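Glycine oxidase (Bacillus cereus ATCC 14579, PDB 7CYX) probably oxidises glycine with molecular oxygen to glyoxylate, ammonium and hydrogen peroxide, using bound FAD, in thiamine diphosphate biosynthesis. Local coordinates at residues A71-L76 against G337-P342; E185-T190 against H321-G326; G224-K229 against K268-N273; E231-R236 against A298-T303. All coordinates share one frame; numbering follows the deposited sequence.

Contact 1 (A71-L76 against G337-P342); sequences AIFPQL and GILLSP. With FAD (flavin-adenine dinucleotide), chain C.
Pro342 is the bump of this contact: its ring enters a hollow lined by Ile72, Phe73 and Leu76, at the beginning of helix 73-84. It stands at the start of helix 341-352, which directly follows the turn whose amides bind FAD in this DAO-family flavoenzyme. The Phe73 ring makes one wall. Pro342 CG lies over its face in a CH-pi contact, 3.8 Å from the ring centroid and 26° off the normal, displaced toward the rim where CZ is nearest. The other walls are methyl groups: Leu76 CD2 meets Pro342 CG at 3.7 Å, and Ile72 CG2 reaches Pro342 CB at 3.8 Å. With CG anti to the backbone N (chi1 176°), Leu76 lies across the proline, whereas Ile72 slides past it in the opposite direction.

The outer edge of Phe73 fits against the turn. Ile338 O and Leu339 O both lie near the ring plane, Leu339 O 3.2 Å from Phe73 CE2, so the polar backbone faces the ring's hydrogen-bearing rim while the aliphatic proline takes its face. No hydrogen bond joins the two segments; complementary shape carries the contact. Helix 155-168 adds Phe162 beside Leu76.

Residues Ile338 to Ser341 form a type I beta turn whose first carbonyl, Ile338 O, accepts from both Ser341 N and Ser341 OG. On the flavin side, Leu339 N donates a nearly straight bond (172°) to FAD O2, and Ile338 N adds a weak one to that oxygen at 3.0 Å.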
# COMPACT_ATOMS: atom_id res chain seq x y z
N ALA A 71 1.21 13.07 17.99
CA ALA A 71 -0.00 13.83 17.77
C ALA A 71 -0.08 14.34 16.33
O ALA A 71 -1.16 14.68 15.88
CB ALA A 71 -0.07 14.98 18.76
N ILE A 72 1.07 14.41 15.63
CA ILE A 72 1.14 14.91 14.24
C ILE A 72 0.63 13.83 13.27
O ILE A 72 0.26 14.14 12.15
CB ILE A 72 2.57 15.35 13.89
CG1 ILE A 72 2.96 16.62 14.66
CG2 ILE A 72 2.79 15.51 12.39
CD1 ILE A 72 4.45 16.89 14.67
N PHE A 73 0.60 12.57 13.72
CA PHE A 73 0.47 11.44 12.78
C PHE A 73 -0.90 11.40 12.10
O PHE A 73 -0.97 11.07 10.93
CB PHE A 73 0.76 10.11 13.48
CG PHE A 73 2.19 9.67 13.33
CD1 PHE A 73 2.63 9.11 12.15
CD2 PHE A 73 3.09 9.83 14.37
CE1 PHE A 73 3.95 8.71 12.00
CE2 PHE A 73 4.41 9.42 14.22
CZ PHE A 73 4.83 8.86 13.04
N PRO A 74 -2.03 11.67 12.80
CA PRO A 74 -3.35 11.65 12.17
C PRO A 74 -3.46 12.60 10.97
O PRO A 74 -3.77 12.14 9.88
CB PRO A 74 -4.33 12.01 13.30
CG PRO A 74 -3.59 11.58 14.56
CD PRO A 74 -2.13 11.89 14.25
N GLN A 75 -3.13 13.88 11.15
CA GLN A 75 -3.22 14.88 10.05
C GLN A 75 -2.14 14.59 8.98
O GLN A 75 -2.42 14.71 7.79
CB GLN A 75 -3.17 16.32 10.60
CG GLN A 75 -2.45 17.33 9.71
CD GLN A 75 -0.97 17.48 10.01
OE1 GLN A 75 -0.54 17.52 11.16
NE2 GLN A 75 -0.16 17.59 8.96
N LEU A 76 -0.93 14.23 9.41
CA LEU A 76 0.19 13.97 8.47
C LEU A 76 -0.23 12.91 7.45
O LEU A 76 -0.02 13.09 6.24
CB LEU A 76 1.42 13.50 9.24
CG LEU A 76 2.63 13.12 8.38
CD1 LEU A 76 3.03 14.27 7.46
CD2 LEU A 76 3.80 12.70 9.26
N GLY A 337 12.75 5.89 15.74
CA GLY A 337 12.88 6.81 14.61
C GLY A 337 11.64 6.87 13.72
O GLY A 337 11.50 7.82 12.95
N ILE A 338 10.75 5.87 13.79
CA ILE A 338 9.48 5.97 13.05
C ILE A 338 8.57 6.94 13.80
O ILE A 338 8.16 7.98 13.28
CB ILE A 338 8.81 4.60 12.81
CG1 ILE A 338 9.78 3.53 12.31
CG2 ILE A 338 7.64 4.78 11.85
CD1 ILE A 338 10.45 3.88 11.02
N LEU A 339 8.34 6.63 15.07
CA LEU A 339 7.61 7.48 16.00
C LEU A 339 8.05 8.95 15.87
O LEU A 339 7.22 9.83 15.76
CB LEU A 339 7.84 6.95 17.41
CG LEU A 339 7.30 7.84 18.53
CD1 LEU A 339 5.88 8.31 18.23
CD2 LEU A 339 7.35 7.12 19.86
N LEU A 340 9.36 9.20 15.88
CA LEU A 340 9.88 10.55 16.01
C LEU A 340 10.15 11.19 14.63
O LEU A 340 10.61 12.32 14.58
CB LEU A 340 11.17 10.54 16.82
CG LEU A 340 11.09 10.05 18.26
CD1 LEU A 340 12.50 9.86 18.83
CD2 LEU A 340 10.32 11.01 19.15
N SER A 341 9.86 10.49 13.53
CA SER A 341 10.24 11.03 12.25
C SER A 341 9.54 12.36 12.02
O SER A 341 10.22 13.33 11.68
CB SER A 341 10.07 10.05 11.10
OG SER A 341 8.77 9.51 11.02
N PRO A 342 8.20 12.49 12.22
CA PRO A 342 7.50 13.77 12.03
C PRO A 342 8.08 14.92 12.86
O PRO A 342 8.44 15.95 12.28
CB PRO A 342 6.05 13.48 12.41
CG PRO A 342 5.92 11.99 12.17
CD PRO A 342 7.26 11.43 12.61
PA FAD C . 17.82 4.33 7.81
O1A FAD C . 16.43 3.97 7.46
O2A FAD C . 18.80 3.21 7.95
O5B FAD C . 18.27 5.41 6.75
C5B FAD C . 19.63 5.68 6.58
C4B FAD C . 19.80 5.76 5.09
O4B FAD C . 20.99 6.49 4.83
C3B FAD C . 19.98 4.40 4.46
O3B FAD C . 18.96 4.27 3.45
C2B FAD C . 21.37 4.41 3.83
O2B FAD C . 21.35 3.87 2.50
C1B FAD C . 21.66 5.88 3.72
N9A FAD C . 23.07 6.26 3.77
C8A FAD C . 23.93 5.97 4.76
N7A FAD C . 25.14 6.49 4.49
C5A FAD C . 25.04 7.16 3.33
C6A FAD C . 25.97 7.93 2.51
N6A FAD C . 27.24 8.06 2.94
N1A FAD C . 25.51 8.45 1.34
C2A FAD C . 24.24 8.26 0.96
N3A FAD C . 23.33 7.55 1.67
C4A FAD C . 23.68 7.00 2.85
N1 FAD C . 11.01 2.44 15.25
C2 FAD C . 9.80 2.80 15.77
O2 FAD C . 9.62 4.04 15.92
N3 FAD C . 8.84 1.90 16.11
C4 FAD C . 9.05 0.58 15.89
O4 FAD C . 8.18 -0.30 16.14
C4X FAD C . 10.36 0.14 15.35
N5 FAD C . 10.64 -1.15 15.16
C5X FAD C . 11.83 -1.53 14.64
C6 FAD C . 12.08 -2.88 14.43
C7 FAD C . 13.30 -3.28 13.91
C7M FAD C . 13.58 -4.76 13.68
C8 FAD C . 14.32 -2.30 13.57
C8M FAD C . 15.66 -2.72 12.98
C9 FAD C . 14.07 -0.98 13.78
C9A FAD C . 12.87 -0.54 14.30
N10 FAD C . 12.61 0.82 14.48
C10 FAD C . 11.36 1.17 15.03
C1' FAD C . 13.61 1.88 14.26
C2' FAD C . 13.64 2.60 12.96
O2' FAD C . 13.80 1.62 11.92
C3' FAD C . 14.83 3.54 12.98
O3' FAD C . 14.99 4.20 14.27
C4' FAD C . 14.69 4.48 11.77
O4' FAD C . 14.41 3.71 10.58
C5' FAD C . 15.95 5.24 11.48
O5' FAD C . 15.77 5.87 10.22
P FAD C . 17.02 6.53 9.49
O1P FAD C . 17.86 7.28 10.47
O2P FAD C . 16.50 7.19 8.24
O3P FAD C . 17.86 5.17 9.20

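Contact 2 (E185-T190 against H321-G326); sequences ENNKVT and HEEIKG
Glu323 and Ile324 meet Asn187 at the outer end of this contact, where the loop 321-326 runs up to the turn ahead of strand 189-194. At the start of the loop, His321 shapes its own segment: its ND1 accepts from Glu323 N at 3.2 Å, with the donor only 4° out of the imidazole plane. Glu323 then extends across Asn187, at about a right angle, with the carboxylate and amide planes 52° apart. Ile324 follows, its CG1 lying over one face of the His321 ring; its CG2 branch is 4.4 Å from Val189 CG2, a loose apolar contact.

Lys325 makes the single beta bridge, opposite Lys188. Both of its backbone bonds are weak by length: Lys325 N reaches Asn187 O at 3.5 Å, and Lys325 O receives Val189 N at 3.3 Å. The lysines lie side by side and point the same way. Lys188 bends at its last two torsions, which brings NZ 3.5 Å from Lys325 CG, while the ammonium groups remain 6.2 Å apart; Lys325 NZ has a salt bridge to Glu320. Gly326, at positive phi (89°), ends the segment with its carbonyl oxygen beside Val189 CG2.

The bridge joins the turn between strands 179-184 and 189-194 to the loop between strands 317-318 and 327-331. Val189 also touches Ile182 and Leu327, Ile324 packs on Ile184 of strand 179-184, and Gly326 shares a backbone bond with Val204.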
# COMPACT_ATOMS: atom_id res chain seq x y z
N GLU A 185 34.61 24.75 2.13
CA GLU A 185 35.64 25.52 1.45
C GLU A 185 36.18 26.56 2.43
O GLU A 185 37.37 26.52 2.78
CB GLU A 185 35.11 26.03 0.11
CG GLU A 185 35.41 25.06 -1.03
CD GLU A 185 34.67 25.19 -2.36
OE1 GLU A 185 33.63 25.88 -2.41
OE2 GLU A 185 35.13 24.58 -3.36
N ASN A 186 35.31 27.45 2.94
CA ASN A 186 35.80 28.54 3.79
C ASN A 186 35.09 28.50 5.14
O ASN A 186 34.51 29.48 5.57
CB ASN A 186 35.62 29.90 3.09
CG ASN A 186 36.30 31.04 3.81
OD1 ASN A 186 37.07 30.82 4.75
ND2 ASN A 186 36.03 32.27 3.38
N ASN A 187 35.13 27.33 5.79
CA ASN A 187 34.34 27.07 6.99
C ASN A 187 32.84 27.19 6.65
O ASN A 187 32.01 27.50 7.52
CB ASN A 187 34.74 28.02 8.12
CG ASN A 187 34.35 27.51 9.49
OD1 ASN A 187 33.36 27.96 10.06
ND2 ASN A 187 35.09 26.53 9.99
N LYS A 188 32.52 26.89 5.40
CA LYS A 188 31.11 26.87 4.93
C LYS A 188 30.89 25.63 4.07
O LYS A 188 31.82 25.19 3.40
CB LYS A 188 30.79 28.13 4.14
CG LYS A 188 30.30 29.30 4.97
CD LYS A 188 29.39 30.25 4.23
CE LYS A 188 28.07 30.47 4.93
NZ LYS A 188 28.23 31.29 6.15
N VAL A 189 29.68 25.08 4.13
CA VAL A 189 29.31 23.90 3.31
C VAL A 189 29.05 24.41 1.89
O VAL A 189 28.17 25.22 1.74
CB VAL A 189 28.05 23.24 3.88
CG1 VAL A 189 27.30 22.44 2.83
CG2 VAL A 189 28.36 22.39 5.10
N THR A 190 29.78 23.93 0.90
CA THR A 190 29.55 24.42 -0.48
C THR A 190 29.04 23.29 -1.36
O THR A 190 28.67 23.56 -2.50
CB THR A 190 30.83 24.95 -1.11
OG1 THR A 190 31.75 23.88 -0.97
CG2 THR A 190 31.35 26.19 -0.42
N HIS A 321 25.92 22.50 13.44
CA HIS A 321 27.32 22.63 13.86
C HIS A 321 27.56 24.08 14.28
O HIS A 321 27.12 25.01 13.58
CB HIS A 321 28.25 22.21 12.71
CG HIS A 321 29.67 21.92 13.10
ND1 HIS A 321 30.53 22.89 13.56
CD2 HIS A 321 30.39 20.78 13.03
CE1 HIS A 321 31.71 22.36 13.79
NE2 HIS A 321 31.65 21.07 13.47
N GLU A 322 28.26 24.27 15.40
CA GLU A 322 28.37 25.58 16.04
C GLU A 322 29.26 26.52 15.21
O GLU A 322 29.11 27.73 15.27
CB GLU A 322 28.87 25.42 17.48
CG GLU A 322 28.27 26.45 18.44
CD GLU A 322 26.78 26.31 18.70
OE1 GLU A 322 26.40 25.51 19.58
OE2 GLU A 322 25.98 26.99 18.01
N GLU A 323 30.19 25.96 14.43
CA GLU A 323 31.19 26.73 13.71
C GLU A 323 30.90 26.67 12.21
O GLU A 323 30.65 27.70 11.60
CB GLU A 323 32.59 26.21 14.08
CG GLU A 323 33.74 27.09 13.61
CD GLU A 323 35.12 26.57 14.00
OE1 GLU A 323 36.11 27.30 13.77
OE2 GLU A 323 35.20 25.43 14.51
N ILE A 324 30.92 25.45 11.65
CA ILE A 324 30.74 25.22 10.21
C ILE A 324 29.28 25.48 9.86
O ILE A 324 28.39 24.77 10.32
CB ILE A 324 31.16 23.79 9.81
CG1 ILE A 324 32.54 23.43 10.36
CG2 ILE A 324 31.07 23.64 8.29
CD1 ILE A 324 32.96 21.99 10.14
N LYS A 325 29.04 26.52 9.04
CA LYS A 325 27.70 27.01 8.81
C LYS A 325 27.05 26.14 7.72
O LYS A 325 27.68 25.82 6.70
CB LYS A 325 27.70 28.49 8.43
CG LYS A 325 26.33 29.11 8.18
CD LYS A 325 25.42 29.15 9.41
CE LYS A 325 23.98 29.49 9.08
NZ LYS A 325 23.29 28.36 8.42
N GLY A 326 25.81 25.75 7.99
CA GLY A 326 24.99 24.97 7.07
C GLY A 326 25.16 23.47 7.24
O GLY A 326 24.63 22.71 6.43

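Contact 3 (G224-K229 against K268-N273); sequences GTYPVK and KPHTFN
Lys229 and Lys268 form the hydrogen-bonded pair that fixes the register of these antiparallel strands. Two backbone bonds link them: Lys229 N to Lys268 O and Lys268 N to Lys229 O, both 2.9 Å. The neighbouring pair, Val228 with Pro269, is non-hydrogen-bonded, with CA atoms 4.0 Å apart. Beyond it, His270 N gives Pro227 O a weak bond as segment 268-273 leaves strand geometry.

Aromatic faces are covered along the departing segment. Tyr226 and His270 make an offset stack, centroids 3.9 Å apart and planes at 11°, with His270 NE2 over the phenol face. Tyr226 CG stands between its backbone N and carbonyl carbon (chi1 60°), which sets the ring beneath the imidazole. Pro227 meets a second aromatic: its CG lies squarely over the Phe272 ring centre in a CH-pi contact, 3.6 Å away.

Charge is handled by outside partners. The two lysines run side by side, their ammonium groups 3.9 Å apart. Lys268 NZ has Glu231 as a salt-bridge partner, and Lys229 NZ donates to Thr275 O and Gln277 OE1, which probably eases the like-charge proximity. The extended Lys229 chain also passes the backbone of Asn273, its CD 3.1 Å from Asn273 O, while an ST turn shapes the loop through Asn273 N and Thr271 OG1.

Strand 225-236 lies between 260-269 and 299-311 in the large mixed sheet: Val228 bonds to Arg308 through its backbone and touches FAD-binding Tyr334, and Pro227 and Lys229 pack on Leu307.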
# COMPACT_ATOMS: atom_id res chain seq x y z
N GLY A 224 28.77 9.58 17.05
CA GLY A 224 28.62 8.49 16.07
C GLY A 224 27.41 7.62 16.30
O GLY A 224 26.77 7.74 17.33
N THR A 225 27.12 6.79 15.31
CA THR A 225 26.02 5.81 15.37
C THR A 225 26.59 4.46 14.98
O THR A 225 27.59 4.41 14.29
CB THR A 225 24.87 6.20 14.43
OG1 THR A 225 25.40 6.25 13.11
CG2 THR A 225 24.24 7.52 14.77
N TYR A 226 25.96 3.40 15.45
CA TYR A 226 26.38 2.03 15.10
C TYR A 226 25.11 1.19 14.95
O TYR A 226 24.11 1.53 15.54
CB TYR A 226 27.34 1.45 16.13
CG TYR A 226 26.81 1.35 17.54
CD1 TYR A 226 26.15 0.23 17.98
CD2 TYR A 226 26.98 2.38 18.43
CE1 TYR A 226 25.67 0.14 19.27
CE2 TYR A 226 26.51 2.32 19.72
CZ TYR A 226 25.85 1.18 20.15
OH TYR A 226 25.38 1.11 21.42
N PRO A 227 25.14 0.13 14.13
CA PRO A 227 23.97 -0.74 13.93
C PRO A 227 23.67 -1.75 15.04
O PRO A 227 24.55 -2.51 15.46
CB PRO A 227 24.37 -1.59 12.71
CG PRO A 227 25.88 -1.69 12.83
CD PRO A 227 26.28 -0.29 13.30
N VAL A 228 22.40 -1.83 15.43
CA VAL A 228 21.96 -2.89 16.30
C VAL A 228 20.99 -3.76 15.49
O VAL A 228 19.88 -3.37 15.21
CB VAL A 228 21.38 -2.34 17.61
CG1 VAL A 228 20.85 -3.45 18.50
CG2 VAL A 228 22.41 -1.49 18.35
N LYS A 229 21.51 -4.92 15.05
CA LYS A 229 20.83 -5.74 14.09
C LYS A 229 19.58 -6.29 14.77
O LYS A 229 19.61 -6.61 15.93
CB LYS A 229 21.76 -6.84 13.56
CG LYS A 229 21.07 -8.10 13.05
CD LYS A 229 22.06 -9.14 12.56
CE LYS A 229 21.40 -10.30 11.83
NZ LYS A 229 22.39 -11.31 11.38
N LYS A 268 21.10 -7.72 18.15
CA LYS A 268 22.50 -8.11 17.90
C LYS A 268 23.34 -6.86 17.61
O LYS A 268 23.53 -6.46 16.47
CB LYS A 268 22.53 -9.12 16.76
CG LYS A 268 22.06 -10.53 17.11
CD LYS A 268 22.44 -11.54 16.01
CE LYS A 268 21.55 -12.78 15.94
NZ LYS A 268 21.59 -13.42 14.59
N PRO A 269 23.95 -6.23 18.64
CA PRO A 269 24.67 -4.98 18.45
C PRO A 269 26.01 -5.10 17.70
O PRO A 269 26.61 -6.16 17.70
CB PRO A 269 24.90 -4.48 19.89
CG PRO A 269 24.84 -5.72 20.76
CD PRO A 269 23.97 -6.71 20.03
N HIS A 270 26.41 -4.00 17.04
CA HIS A 270 27.69 -3.83 16.33
C HIS A 270 27.87 -4.87 15.22
O HIS A 270 28.88 -5.56 15.17
CB HIS A 270 28.87 -3.80 17.32
CG HIS A 270 28.93 -2.53 18.11
ND1 HIS A 270 28.55 -2.45 19.45
CD2 HIS A 270 29.33 -1.29 17.75
CE1 HIS A 270 28.70 -1.22 19.87
NE2 HIS A 270 29.16 -0.48 18.84
N THR A 271 26.90 -4.95 14.30
CA THR A 271 27.12 -5.66 13.04
C THR A 271 26.17 -5.10 11.98
O THR A 271 25.03 -4.80 12.28
CB THR A 271 26.96 -7.18 13.22
OG1 THR A 271 27.33 -7.83 12.00
CG2 THR A 271 25.55 -7.61 13.54
N PHE A 272 26.68 -4.97 10.75
CA PHE A 272 25.91 -4.55 9.57
C PHE A 272 25.31 -5.77 8.84
O PHE A 272 24.65 -5.63 7.80
CB PHE A 272 26.79 -3.73 8.61
CG PHE A 272 27.27 -2.42 9.17
CD1 PHE A 272 28.45 -2.34 9.90
CD2 PHE A 272 26.53 -1.26 8.99
CE1 PHE A 272 28.88 -1.13 10.43
CE2 PHE A 272 26.96 -0.05 9.51
CZ PHE A 272 28.14 0.02 10.23
N ASN A 273 25.51 -6.97 9.39
CA ASN A 273 25.05 -8.22 8.79
C ASN A 273 23.52 -8.30 8.67
O ASN A 273 22.82 -8.26 9.68
CB ASN A 273 25.54 -9.41 9.59
CG ASN A 273 25.52 -10.66 8.74
OD1 ASN A 273 26.42 -10.86 7.94
ND2 ASN A 273 24.47 -11.43 8.86

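Contact 4 (E231-R236 against A298-T303); sequences EVVAVR and AEWEST
Arg236 reaches Glu301, a residue of the classic beta bulge where strands 225-236 and 299-311 pair, the latter the outermost strand of the large mixed sheet within this chain. The guanidinium and carboxylate planes are 33° apart. Arg236 NE donates to Glu301 OE1 at 3.0 Å, meeting that oxygen on its anti side, and NH2 adds a weak bond to the same atom. A bend at chi2 (-106°) turns the arginine toward the acid. The other carboxylate oxygen, Glu301 OE2, pairs with Arg260 of strand 260-269, so two arginines share this glutamate, one on each carboxylate oxygen.

Val233 and Trp300 are turned differently. Their side chains cross at about a right angle, with the Val233 methyls against the far end of the indole: CG1 is 3.5 Å from Trp300 CZ3 and CG2 is 3.6 Å from Trp300 CH2. The approach is oblique, neither to the face nor to the edge. Trp300 CG is anti to its backbone N (chi1 172°), and this swings the ring along its strand toward Val233; helix 278-291 meets the indole through Ile281 and Leu285. At the strand end, Val235 CG2 touches Ala298 CB at 4.0 Å.

The bulge is evident in the backbone. Ala234 pairs with Ser302, yet Val235 pairs with Trp300, and the extra residue Glu301 gives the shift. Val232, at the other end, also touches FAD. Its carbonyl oxygen takes the Thr303 OG1 proton at 2.9 Å, while Ala234 O accepts both Glu301 N at 2.9 Å and Ser302 N at 3.2 Å from the same face of its plane.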
# COMPACT_ATOMS: atom_id res chain seq x y z
N GLU A 231 16.24 -9.07 13.81
CA GLU A 231 15.69 -10.04 12.90
C GLU A 231 14.20 -10.14 13.21
O GLU A 231 13.84 -10.15 14.38
CB GLU A 231 16.32 -11.42 13.09
CG GLU A 231 17.70 -11.56 12.48
CD GLU A 231 18.64 -12.46 13.26
OE1 GLU A 231 18.84 -12.19 14.46
OE2 GLU A 231 19.15 -13.44 12.65
N VAL A 232 13.38 -10.19 12.15
CA VAL A 232 11.95 -10.29 12.29
C VAL A 232 11.37 -11.27 11.27
O VAL A 232 11.95 -11.55 10.23
CB VAL A 232 11.27 -8.91 12.29
CG1 VAL A 232 12.24 -7.76 12.12
CG2 VAL A 232 10.13 -8.82 11.29
N VAL A 233 10.20 -11.82 11.64
CA VAL A 233 9.47 -12.83 10.90
C VAL A 233 8.08 -12.28 10.60
O VAL A 233 7.54 -11.49 11.37
CB VAL A 233 9.40 -14.12 11.74
CG1 VAL A 233 8.19 -14.97 11.39
CG2 VAL A 233 10.68 -14.93 11.64
N ALA A 234 7.50 -12.71 9.47
CA ALA A 234 6.15 -12.29 9.07
C ALA A 234 5.36 -13.52 8.64
O ALA A 234 5.86 -14.37 7.90
CB ALA A 234 6.22 -11.28 7.95
N VAL A 235 4.10 -13.60 9.09
CA VAL A 235 3.22 -14.64 8.63
C VAL A 235 1.90 -14.00 8.17
O VAL A 235 1.57 -12.90 8.55
CB VAL A 235 3.00 -15.68 9.74
CG1 VAL A 235 4.32 -16.24 10.24
CG2 VAL A 235 2.19 -15.10 10.89
N ARG A 236 1.18 -14.74 7.33
CA ARG A 236 -0.14 -14.36 6.87
C ARG A 236 -1.15 -15.28 7.55
O ARG A 236 -0.82 -16.40 7.88
CB ARG A 236 -0.22 -14.50 5.35
CG ARG A 236 0.81 -13.68 4.59
CD ARG A 236 0.17 -12.48 3.93
NE ARG A 236 1.10 -11.47 3.46
CZ ARG A 236 0.74 -10.24 3.10
NH1 ARG A 236 -0.54 -9.89 3.16
NH2 ARG A 236 1.64 -9.38 2.67
N ALA A 298 -0.65 -20.71 10.79
CA ALA A 298 -0.61 -19.59 9.83
C ALA A 298 0.29 -19.93 8.62
O ALA A 298 0.75 -21.06 8.46
CB ALA A 298 -0.12 -18.36 10.55
N GLU A 299 0.45 -18.96 7.75
CA GLU A 299 1.25 -19.17 6.53
C GLU A 299 2.51 -18.33 6.62
O GLU A 299 2.42 -17.11 6.74
CB GLU A 299 0.45 -18.80 5.28
CG GLU A 299 -0.95 -19.37 5.29
CD GLU A 299 -1.77 -19.02 4.07
OE1 GLU A 299 -1.28 -18.23 3.25
OE2 GLU A 299 -2.87 -19.55 3.94
N TRP A 300 3.65 -19.01 6.55
CA TRP A 300 4.96 -18.32 6.59
C TRP A 300 5.03 -17.36 5.42
O TRP A 300 4.66 -17.75 4.32
CB TRP A 300 6.09 -19.33 6.52
CG TRP A 300 7.44 -18.71 6.36
CD1 TRP A 300 8.10 -18.46 5.20
CD2 TRP A 300 8.29 -18.25 7.41
NE1 TRP A 300 9.31 -17.89 5.46
CE2 TRP A 300 9.45 -17.75 6.80
CE3 TRP A 300 8.19 -18.23 8.80
CZ2 TRP A 300 10.51 -17.23 7.54
CZ3 TRP A 300 9.24 -17.71 9.53
CH2 TRP A 300 10.37 -17.21 8.91
N GLU A 301 5.50 -16.15 5.65
CA GLU A 301 5.60 -15.25 4.50
C GLU A 301 7.07 -14.92 4.27
O GLU A 301 7.57 -15.23 3.22
CB GLU A 301 4.88 -13.93 4.76
CG GLU A 301 5.19 -12.90 3.70
CD GLU A 301 5.03 -11.45 4.10
OE1 GLU A 301 3.90 -11.01 4.31
OE2 GLU A 301 6.04 -10.76 4.18
N SER A 302 7.71 -14.40 5.30
CA SER A 302 9.05 -13.83 5.10
C SER A 302 9.79 -13.69 6.43
O SER A 302 9.18 -13.78 7.47
CB SER A 302 8.82 -12.47 4.54
OG SER A 302 9.90 -12.01 3.79
N THR A 303 11.09 -13.43 6.32
CA THR A 303 11.97 -13.13 7.46
C THR A 303 12.98 -12.09 6.97
O THR A 303 13.33 -12.15 5.82
CB THR A 303 12.63 -14.38 8.02
OG1 THR A 303 13.36 -13.88 9.13
CG2 THR A 303 13.56 -15.07 7.05

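In the fold
From the N terminus, residues 71-76 open the widest loop, which contact 1 closes only at 337-342; it brings the start of helix 73-84 to the flavin-binding turn. Contact 2 opens next, at 185-190, and closes at 321-326, inside that span, joining the three-stranded sheet to the six-stranded sheet region. Within contact 2's loop lie contacts 3 and 4, whose segments alternate: 224-229, 231-236, 268-273, 298-303. They therefore cross, sharing strand 225-236 and flanking it with different neighbours in the large sheet. They touch directly, through the salt bridge of Lys268 NZ with Glu231 OE1 (3.0 Å). Contacts 2 and 4 lie farthest apart, centres about 47 Å from each other.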